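Local coordinates for protein hypothetical NUDIX hydrolase (Listeria monocytogenes, PDB 3SON) that is a putative NUDIX hydrolase that binds calcium and probably hydrolyses nucleoside diphosphate derivatives, its true substrate being unknown, at residues 9-14 and 67-72; 92-97 and 144-149; 123-128 and 132-137. One frame throughout, in Å; residues are numbered along the deposited sequence. Where two conformers were deposited one is given.

Contact 1: residues 9-14 and 67-72; sequences LVIPFI and YSLDSH
The rings of Phe13 and Tyr67 meet at one point. CZ of Phe13 lies 4.1 Å from CE1 of Tyr67. Relative to the Phe13 ring, the tyrosine carbon sits at the edge, close to the ring plane. Relative to the Tyr67 ring, CZ of Phe13 approaches obliquely. The two side chains cross at about a right angle. Phe13 CG stands between its backbone N and carbonyl carbon. The first bond of this side chain points toward 67-72, and chi1 of 67° brings CZ to Tyr67. Ala94, Asp96 and Met146 also touch Phe13, and Met146 touches Tyr67 as well.

A second apolar touch lies further along the strands. CD1 of Ile11 meets CD1 of Leu69 at 4.2 Å, methyl to methyl. The Ile11 chain ends closer to Leu69 than its first bond would suggest. No hydrogen bond joins 9-14 to 67-72.

The reason is the sheet order. Strand 87-96 runs between strands 7-15 and 66-76, parallel to the first and antiparallel to the second. Ile11 and Phe13 therefore reach across one intervening strand. Helix 128-142 packs over the same side, with Leu137 on Ile11, Leu141 on Phe13 and Glu136 on Leu69.

Contact 2: residues 92-97 and 144-149; sequences CFAIDL and NDMKAM
Phe93 and the C-terminal Met149, a selenomethionine, form the tight part of this contact. In the conformer given, SE of Met149 lies 3.6 Å from both CD2 and CE2 of Phe93, so it straddles one bond of the ring. It is 4.3 Å from the ring centroid and 43° off the ring normal, an oblique approach. CG of Met149 adds a further touch, 3.7 Å from Phe93 CE2. Met149 has alternate positions, so this closeness is less certain. Its chain is extended through chi1 and chi2, then bends at chi3 (91°) and crosses the phenylalanine at about a right angle.

The Ala94-Met146 touch is looser. CE of Met146, also a selenomethionine, comes 4.4 Å from CB of Ala94. No hydrogen bond spans the two segments. The strand side is buried, whereas the tail side faces solvent: Met149 is exposed and Met146 partly so.

Ala94 packs with Leu137 of helix 128-142, but Phe93 packs with Ile46 and Ala50 of helix 46-58. The tail thus passes round strand 66-76 from one sheet face to the other. Helix 46-58 is the helix of the Nudix motif and carries the calcium ligands Glu53 and Glu57. Phe93-Met149 is a Met-aromatic contact, here made through selenium.

Contact 3: residues 123-128 and 132-137; sequences QLLEWD and TALYEL
Leu125 and Leu134 face each other and cross obliquely. CD1 of Leu125 meets CD2 of Leu134 at 4.0 Å, a single methyl-to-methyl touch. Leu134 CG lies anti to its backbone N (chi1 180°), whereas Leu125 CG lies beside its own N. Both first bonds point toward the opposite segment, and the branch ends meet between them. Leu134 is buried and also packs on Tyr118, Ala121 and Ile122 of helix 118-124.

The polar contact is within helix 128-142. N of Thr132 donates to O of Asp128 at 2.8 Å, with an N-H...O angle of 160°. The Thr132 side chain turns back to the same carbonyl, placing OG1 3.1 Å from Asp128 O. Whether that hydroxyl donates here is not settled. The Asp128 carboxylate leads away from 132-137. Its backbone N is hydrogen-bonded to OD2 of Asp128 of the second subunit.

The Asp128-Thr132 backbone bond is an i to i+4 bond in the first turn of helix 128-142, with Trp127 at the N-cap position. Leu125 is the first residue past helix 118-124, and its touch packs the connection on helix 128-142. This is a short connection between consecutive helices, placed at the subunit interface.

Contacts 1 and 2 lie close together, their centres about 6 Å apart. Strand 87-96 of contact 2 lies between the two strands of contact 1 in one mixed sheet. Contact 3 is centred about 10 Å from contact 1 and 15 Å from contact 2. Along the chain contact 1 closes first. Contact 2 opens afterwards, and contact 3 is nested within its loop. Helix 128-142 ties the three together. Glu136 accepts probable hydrogen bonds from the backbone of Asp70 and Ser71, and Leu137 packs on Ala94 and Met146. The helix packs on one face of the NUDIX sheet and the tail wraps the edge. All three contacts have residues at the second subunit, contact 2 only through Asp145.

Contact 1: residues 9-14 and 67-72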
loop_
_atom_site.group_PDB
_atom_site.type_symbol
_atom_site.label_atom_id
_atom_site.label_comp_id
_atom_site.label_asym_id
_atom_site.label_seq_id
_atom_site.Cartn_x
_atom_site.Cartn_y
_atom_site.Cartn_z
ATOM N N LEU A 9 -3.662 -0.155 -11.274
ATOM C CA LEU A 9 -2.783 -1.298 -11.435
ATOM C C LEU A 9 -3.644 -2.397 -12.049
ATOM O O LEU A 9 -4.816 -2.567 -11.686
ATOM C CB LEU A 9 -2.173 -1.753 -10.106
ATOM C CG LEU A 9 -1.128 -2.874 -10.143
ATOM C CD1 LEU A 9 0.256 -2.277 -10.339
ATOM C CD2 LEU A 9 -1.189 -3.678 -8.847
ATOM N N VAL A 10 -3.088 -3.100 -13.019
ATOM C CA VAL A 10 -3.810 -4.219 -13.670
ATOM C C VAL A 10 -2.928 -5.462 -13.823
ATOM O O VAL A 10 -1.841 -5.382 -14.404
ATOM C CB VAL A 10 -4.323 -3.829 -15.054
ATOM C CG1 VAL A 10 -5.149 -4.937 -15.629
ATOM C CG2 VAL A 10 -5.118 -2.529 -15.017
ATOM N N ILE A 11 -3.375 -6.590 -13.241
ATOM C CA ILE A 11 -2.610 -7.826 -13.201
ATOM C C ILE A 11 -3.170 -8.758 -14.261
ATOM O O ILE A 11 -4.304 -9.205 -14.148
ATOM C CB ILE A 11 -2.725 -8.520 -11.829
ATOM C CG1 ILE A 11 -2.220 -7.597 -10.711
ATOM C CG2 ILE A 11 -1.962 -9.885 -11.777
ATOM C CD1 ILE A 11 -2.435 -8.157 -9.321
ATOM N N PRO A 12 -2.396 -9.050 -15.311
ATOM C CA PRO A 12 -2.887 -10.069 -16.287
ATOM C C PRO A 12 -2.761 -11.470 -15.698
ATOM O O PRO A 12 -1.850 -11.723 -14.888
ATOM C CB PRO A 12 -1.883 -9.936 -17.446
ATOM C CG PRO A 12 -1.083 -8.721 -17.147
ATOM C CD PRO A 12 -1.040 -8.614 -15.655
ATOM N N PHE A 13 -3.688 -12.386 -16.032
ATOM C CA PHE A 13 -3.543 -13.784 -15.622
ATOM C C PHE A 13 -4.110 -14.739 -16.674
ATOM O O PHE A 13 -4.914 -14.331 -17.525
ATOM C CB PHE A 13 -4.200 -14.079 -14.270
ATOM C CG PHE A 13 -5.684 -13.978 -14.292
ATOM C CD1 PHE A 13 -6.311 -12.753 -14.104
ATOM C CD2 PHE A 13 -6.480 -15.108 -14.543
ATOM C CE1 PHE A 13 -7.665 -12.656 -14.127
ATOM C CE2 PHE A 13 -7.848 -15.017 -14.551
ATOM C CZ PHE A 13 -8.459 -13.804 -14.380
ATOM N N ILE A 14 -3.651 -16.002 -16.631
ATOM C CA ILE A 14 -4.142 -17.038 -17.556
ATOM C C ILE A 14 -4.388 -18.288 -16.751
ATOM O O ILE A 14 -3.658 -18.562 -15.790
ATOM C CB ILE A 14 -3.173 -17.383 -18.703
ATOM C CG1 ILE A 14 -1.783 -17.703 -18.159
ATOM C CG2 ILE A 14 -3.068 -16.247 -19.698
ATOM C CD1 ILE A 14 -0.759 -18.057 -19.240
ATOM N N TYR A 67 -11.554 -7.581 -14.084
ATOM C CA TYR A 67 -12.101 -7.867 -12.770
ATOM C C TYR A 67 -11.572 -6.882 -11.779
ATOM O O TYR A 67 -10.480 -6.424 -11.952
ATOM C CB TYR A 67 -11.657 -9.244 -12.364
ATOM C CG TYR A 67 -12.179 -10.314 -13.245
ATOM C CD1 TYR A 67 -11.452 -10.758 -14.337
ATOM C CD2 TYR A 67 -13.413 -10.889 -13.000
ATOM C CE1 TYR A 67 -11.948 -11.755 -15.142
ATOM C CE2 TYR A 67 -13.925 -11.872 -13.808
ATOM C CZ TYR A 67 -13.196 -12.321 -14.873
ATOM O OH TYR A 67 -13.705 -13.329 -15.685
ATOM N N SER A 68 -12.373 -6.571 -10.760
ATOM C CA SER A 68 -11.987 -5.683 -9.673
ATOM C C SER A 68 -11.382 -6.368 -8.476
ATOM O O SER A 68 -11.780 -7.476 -8.084
ATOM C CB SER A 68 -13.169 -4.920 -9.187
ATOM O OG SER A 68 -13.778 -4.240 -10.238
ATOM N N LEU A 69 -10.404 -5.686 -7.880
ATOM C CA LEU A 69 -9.781 -6.155 -6.622
ATOM C C LEU A 69 -10.042 -5.106 -5.538
ATOM O O LEU A 69 -10.180 -3.913 -5.855
ATOM C CB LEU A 69 -8.306 -6.352 -6.818
ATOM C CG LEU A 69 -7.872 -7.468 -7.784
ATOM C CD1 LEU A 69 -6.391 -7.535 -8.015
ATOM C CD2 LEU A 69 -8.395 -8.811 -7.249
ATOM N N ASP A 70 -10.163 -5.548 -4.287
ATOM C CA ASP A 70 -10.248 -4.659 -3.099
ATOM C C ASP A 70 -8.920 -4.025 -2.686
ATOM O O ASP A 70 -8.912 -3.006 -2.026
ATOM C CB ASP A 70 -10.803 -5.419 -1.887
ATOM C CG ASP A 70 -12.203 -5.874 -2.068
ATOM O OD1 ASP A 70 -13.039 -5.035 -2.484
ATOM O OD2 ASP A 70 -12.478 -7.067 -1.750
ATOM N N SER A 71 -7.807 -4.606 -3.069
ATOM C CA SER A 71 -6.531 -4.079 -2.627
ATOM C C SER A 71 -6.325 -2.675 -3.156
ATOM O O SER A 71 -6.520 -2.418 -4.323
ATOM C CB SER A 71 -5.353 -5.010 -3.039
ATOM O OG SER A 71 -5.393 -6.252 -2.397
ATOM N N HIS A 72 -5.976 -1.770 -2.266
ATOM C CA HIS A 72 -5.747 -0.396 -2.616
ATOM C C HIS A 72 -4.581 0.145 -1.830
ATOM O O HIS A 72 -4.376 -0.253 -0.682
ATOM C CB HIS A 72 -7.070 0.379 -2.338
ATOM C CG HIS A 72 -6.885 1.840 -2.076
ATOM N ND1 HIS A 72 -6.155 2.295 -1.040
ATOM C CD2 HIS A 72 -7.367 2.963 -2.747
ATOM C CE1 HIS A 72 -6.127 3.641 -1.063
ATOM N NE2 HIS A 72 -6.898 4.054 -2.096
#

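Contact 2: residues 92-97 and 144-149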
loop_
_atom_site.group_PDB
_atom_site.type_symbol
_atom_site.label_atom_id
_atom_site.label_comp_id
_atom_site.label_asym_id
_atom_site.label_seq_id
_atom_site.Cartn_x
_atom_site.Cartn_y
_atom_site.Cartn_z
ATOM N N CYS A 92 -6.786 -1.418 -8.050
ATOM C CA CYS A 92 -6.238 -2.546 -8.654
ATOM C C CYS A 92 -7.231 -3.406 -9.391
ATOM O O CYS A 92 -8.430 -3.568 -8.943
ATOM C CB CYS A 92 -5.563 -3.423 -7.606
ATOM S SG CYS A 92 -4.223 -2.634 -6.716
ATOM N N PHE A 93 -6.741 -4.103 -10.422
ATOM C CA PHE A 93 -7.617 -4.931 -11.272
ATOM C C PHE A 93 -6.922 -6.169 -11.802
ATOM O O PHE A 93 -5.730 -6.278 -11.698
ATOM C CB PHE A 93 -8.138 -4.118 -12.496
ATOM C CG PHE A 93 -8.885 -2.881 -12.156
ATOM C CD1 PHE A 93 -8.226 -1.731 -11.794
ATOM C CD2 PHE A 93 -10.271 -2.871 -12.168
ATOM C CE1 PHE A 93 -8.914 -0.590 -11.480
ATOM C CE2 PHE A 93 -10.971 -1.700 -11.847
ATOM C CZ PHE A 93 -10.292 -0.598 -11.449
ATOM N N ALA A 94 -7.656 -7.026 -12.505
ATOM C CA ALA A 94 -7.077 -8.196 -13.138
ATOM C C ALA A 94 -7.739 -8.489 -14.456
ATOM O O ALA A 94 -8.891 -8.151 -14.662
ATOM C CB ALA A 94 -7.191 -9.381 -12.214
ATOM N N ILE A 95 -6.971 -9.012 -15.414
ATOM C CA ILE A 95 -7.496 -9.250 -16.706
ATOM C C ILE A 95 -7.205 -10.652 -17.095
ATOM O O ILE A 95 -6.040 -11.084 -16.994
ATOM C CB ILE A 95 -6.953 -8.165 -17.708
ATOM C CG1 ILE A 95 -7.479 -8.365 -19.145
ATOM C CG2 ILE A 95 -5.408 -8.061 -17.716
ATOM C CD1 ILE A 95 -7.286 -7.115 -19.967
ATOM N N ASP A 96 -8.255 -11.354 -17.560
ATOM C CA ASP A 96 -8.108 -12.736 -18.009
ATOM C C ASP A 96 -7.701 -12.783 -19.448
ATOM O O ASP A 96 -8.513 -12.480 -20.326
ATOM C CB ASP A 96 -9.443 -13.501 -17.783
ATOM C CG ASP A 96 -9.329 -15.022 -17.954
ATOM O OD1 ASP A 96 -8.277 -15.533 -18.425
ATOM O OD2 ASP A 96 -10.320 -15.731 -17.569
ATOM N N LEU A 97 -6.472 -13.230 -19.726
ATOM C CA LEU A 97 -6.031 -13.372 -21.097
ATOM C C LEU A 97 -5.875 -14.835 -21.518
ATOM O O LEU A 97 -5.152 -15.110 -22.482
ATOM C CB LEU A 97 -4.724 -12.640 -21.314
ATOM C CG LEU A 97 -4.661 -11.156 -20.848
ATOM C CD1 LEU A 97 -3.247 -10.616 -20.958
ATOM C CD2 LEU A 97 -5.617 -10.286 -21.629
ATOM N N ASN A 144 -12.679 -19.490 -6.844
ATOM C CA ASN A 144 -13.654 -19.070 -7.856
ATOM C C ASN A 144 -14.568 -17.915 -7.333
ATOM O O ASN A 144 -15.794 -17.973 -7.453
ATOM C CB ASN A 144 -14.515 -20.265 -8.335
ATOM C CG ASN A 144 -15.295 -19.941 -9.606
ATOM O OD1 ASN A 144 -14.810 -19.209 -10.484
ATOM N ND2 ASN A 144 -16.519 -20.443 -9.690
ATOM N N ASP A 145 -13.941 -16.864 -6.803
ATOM C CA ASP A 145 -14.636 -15.751 -6.135
ATOM C C ASP A 145 -14.198 -14.427 -6.703
ATOM O O ASP A 145 -13.472 -13.695 -6.054
ATOM C CB ASP A 145 -14.270 -15.800 -4.672
ATOM C CG ASP A 145 -15.097 -14.847 -3.838
ATOM O OD1 ASP A 145 -16.150 -14.326 -4.366
ATOM O OD2 ASP A 145 -14.734 -14.666 -2.664
HETATM N N MSE A 146 -14.599 -14.140 -7.929
HETATM C CA MSE A 146 -14.074 -12.970 -8.654
HETATM C C MSE A 146 -15.255 -11.988 -8.711
HETATM O O MSE A 146 -16.408 -12.364 -8.394
HETATM C CB MSE A 146 -13.422 -13.444 -9.998
HETATM C CG MSE A 146 -12.021 -14.270 -9.847
HETATM SE SE MSE A 146 -10.619 -13.098 -9.376
HETATM C CE MSE A 146 -10.058 -12.505 -11.162
ATOM N N LYS A 147 -14.960 -10.705 -8.939
ATOM C CA LYS A 147 -16.004 -9.712 -9.206
ATOM C C LYS A 147 -15.655 -8.893 -10.443
ATOM O O LYS A 147 -14.584 -8.311 -10.543
ATOM C CB LYS A 147 -16.330 -8.824 -7.988
ATOM C CG LYS A 147 -15.156 -8.374 -7.165
ATOM C CD LYS A 147 -15.549 -7.556 -5.910
ATOM C CE LYS A 147 -14.412 -6.556 -5.613
ATOM N NZ LYS A 147 -14.501 -5.861 -4.292
ATOM N N ALA A 148 -16.533 -8.874 -11.437
ATOM C CA ALA A 148 -16.206 -8.204 -12.720
ATOM C C ALA A 148 -16.270 -6.660 -12.633
ATOM O O ALA A 148 -17.163 -6.095 -11.992
ATOM C CB ALA A 148 -17.085 -8.721 -13.851
HETATM N N MSE A 149 -15.293 -6.001 -13.280
HETATM C CA MSE A 149 -15.139 -4.533 -13.247
HETATM C C MSE A 149 -16.378 -3.846 -13.759
HETATM O O MSE A 149 -16.764 -4.058 -14.908
HETATM O OXT MSE A 149 -17.030 -3.068 -13.053
HETATM C CB MSE A 149 -13.947 -4.163 -14.132
HETATM C CG MSE A 149 -13.645 -2.672 -14.237
HETATM SE SE MSE A 149 -11.976 -2.384 -15.280
HETATM C CE MSE A 149 -12.749 -2.218 -17.092
#

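Contact 3: residues 123-128 and 132-137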
loop_
_atom_site.group_PDB
_atom_site.type_symbol
_atom_site.label_atom_id
_atom_site.label_comp_id
_atom_site.label_asym_id
_atom_site.label_seq_id
_atom_site.Cartn_x
_atom_site.Cartn_y
_atom_site.Cartn_z
ATOM N N GLN A 123 8.464 -13.115 -6.077
ATOM C CA GLN A 123 9.906 -12.942 -6.122
ATOM C C GLN A 123 10.388 -11.832 -7.080
ATOM O O GLN A 123 11.394 -11.130 -6.804
ATOM C CB GLN A 123 10.589 -14.287 -6.482
ATOM C CG GLN A 123 10.553 -15.310 -5.363
ATOM C CD GLN A 123 11.293 -14.803 -4.148
ATOM O OE1 GLN A 123 12.471 -14.463 -4.233
ATOM N NE2 GLN A 123 10.593 -14.717 -3.007
ATOM N N LEU A 124 9.663 -11.644 -8.178
ATOM C CA LEU A 124 9.981 -10.614 -9.195
ATOM C C LEU A 124 9.592 -9.228 -8.730
ATOM O O LEU A 124 10.251 -8.245 -9.074
ATOM C CB LEU A 124 9.255 -10.939 -10.523
ATOM C CG LEU A 124 9.773 -12.105 -11.396
ATOM C CD1 LEU A 124 8.964 -12.406 -12.647
ATOM C CD2 LEU A 124 11.249 -11.969 -11.732
ATOM N N LEU A 125 8.459 -9.117 -8.033
ATOM C CA LEU A 125 7.913 -7.815 -7.590
ATOM C C LEU A 125 8.732 -7.016 -6.539
ATOM O O LEU A 125 9.392 -7.612 -5.677
ATOM C CB LEU A 125 6.496 -8.084 -7.069
ATOM C CG LEU A 125 5.528 -8.524 -8.194
ATOM C CD1 LEU A 125 4.174 -8.931 -7.592
ATOM C CD2 LEU A 125 5.341 -7.419 -9.232
ATOM N N GLU A 126 8.640 -5.679 -6.603
ATOM C CA GLU A 126 9.283 -4.828 -5.608
ATOM C C GLU A 126 8.351 -4.245 -4.536
ATOM O O GLU A 126 8.742 -4.220 -3.390
ATOM C CB GLU A 126 10.154 -3.709 -6.234
ATOM C CG GLU A 126 9.575 -3.039 -7.465
ATOM C CD GLU A 126 10.492 -1.974 -8.110
ATOM O OE1 GLU A 126 11.667 -1.804 -7.713
ATOM O OE2 GLU A 126 10.000 -1.276 -9.006
ATOM N N TRP A 127 7.119 -3.849 -4.881
ATOM C CA TRP A 127 6.296 -3.044 -3.964
ATOM C C TRP A 127 5.271 -3.859 -3.205
ATOM O O TRP A 127 4.621 -4.774 -3.742
ATOM C CB TRP A 127 5.589 -1.936 -4.705
ATOM C CG TRP A 127 6.485 -1.090 -5.570
ATOM C CD1 TRP A 127 6.397 -0.912 -6.946
ATOM C CD2 TRP A 127 7.623 -0.299 -5.139
ATOM N NE1 TRP A 127 7.401 -0.048 -7.386
ATOM C CE2 TRP A 127 8.179 0.320 -6.345
ATOM C CE3 TRP A 127 8.261 -0.087 -3.911
ATOM C CZ2 TRP A 127 9.310 1.130 -6.302
ATOM C CZ3 TRP A 127 9.396 0.731 -3.876
ATOM C CH2 TRP A 127 9.906 1.327 -5.048
ATOM N N ASP A 128 5.186 -3.605 -1.915
ATOM C CA ASP A 128 4.238 -4.331 -1.075
ATOM C C ASP A 128 2.860 -4.260 -1.709
ATOM O O ASP A 128 2.104 -5.273 -1.737
ATOM C CB ASP A 128 4.217 -3.710 0.330
ATOM C CG ASP A 128 5.568 -3.863 1.096
ATOM O OD1 ASP A 128 6.368 -4.711 0.694
ATOM O OD2 ASP A 128 5.809 -3.123 2.104
ATOM N N THR A 132 0.444 -7.451 -2.416
ATOM C CA THR A 132 -0.839 -7.545 -1.741
ATOM C C THR A 132 -1.979 -7.771 -2.734
ATOM O O THR A 132 -2.795 -8.695 -2.523
ATOM C CB THR A 132 -1.120 -6.346 -0.856
ATOM O OG1 THR A 132 -0.130 -6.321 0.188
ATOM C CG2 THR A 132 -2.564 -6.430 -0.216
ATOM N N ALA A 133 -2.027 -6.983 -3.804
ATOM C CA ALA A 133 -3.013 -7.184 -4.893
ATOM C C ALA A 133 -2.931 -8.618 -5.513
ATOM O O ALA A 133 -3.983 -9.342 -5.743
ATOM C CB ALA A 133 -2.869 -6.066 -5.969
ATOM N N LEU A 134 -1.716 -9.106 -5.648
ATOM C CA LEU A 134 -1.512 -10.406 -6.276
ATOM C C LEU A 134 -2.006 -11.504 -5.343
ATOM O O LEU A 134 -2.635 -12.433 -5.791
ATOM C CB LEU A 134 -0.038 -10.616 -6.646
ATOM C CG LEU A 134 0.246 -11.966 -7.304
ATOM C CD1 LEU A 134 -0.524 -12.060 -8.582
ATOM C CD2 LEU A 134 1.737 -12.149 -7.582
ATOM N N TYR A 135 -1.715 -11.384 -4.047
ATOM C CA TYR A 135 -2.242 -12.324 -3.039
ATOM C C TYR A 135 -3.754 -12.453 -3.136
ATOM O O TYR A 135 -4.324 -13.569 -3.158
ATOM C CB TYR A 135 -1.843 -11.856 -1.623
ATOM C CG TYR A 135 -2.532 -12.625 -0.584
ATOM C CD1 TYR A 135 -2.139 -13.902 -0.273
ATOM C CD2 TYR A 135 -3.650 -12.111 0.048
ATOM C CE1 TYR A 135 -2.846 -14.661 0.676
ATOM C CE2 TYR A 135 -4.333 -12.842 0.976
ATOM C CZ TYR A 135 -3.933 -14.118 1.278
ATOM O OH TYR A 135 -4.652 -14.842 2.234
ATOM N N GLU A 136 -4.419 -11.315 -3.088
ATOM C CA GLU A 136 -5.895 -11.279 -3.180
ATOM C C GLU A 136 -6.373 -11.978 -4.477
ATOM O O GLU A 136 -7.271 -12.786 -4.472
ATOM C CB GLU A 136 -6.388 -9.831 -3.143
ATOM C CG GLU A 136 -7.903 -9.812 -3.290
ATOM C CD GLU A 136 -8.505 -8.429 -3.445
ATOM O OE1 GLU A 136 -7.779 -7.381 -3.307
ATOM O OE2 GLU A 136 -9.733 -8.398 -3.760
ATOM N N LEU A 137 -5.824 -11.575 -5.606
ATOM C CA LEU A 137 -6.185 -12.224 -6.877
ATOM C C LEU A 137 -6.044 -13.760 -6.821
ATOM O O LEU A 137 -6.922 -14.508 -7.288
ATOM C CB LEU A 137 -5.334 -11.671 -8.024
ATOM C CG LEU A 137 -5.545 -12.304 -9.429
ATOM C CD1 LEU A 137 -7.027 -12.370 -9.818
ATOM C CD2 LEU A 137 -4.641 -11.701 -10.527
#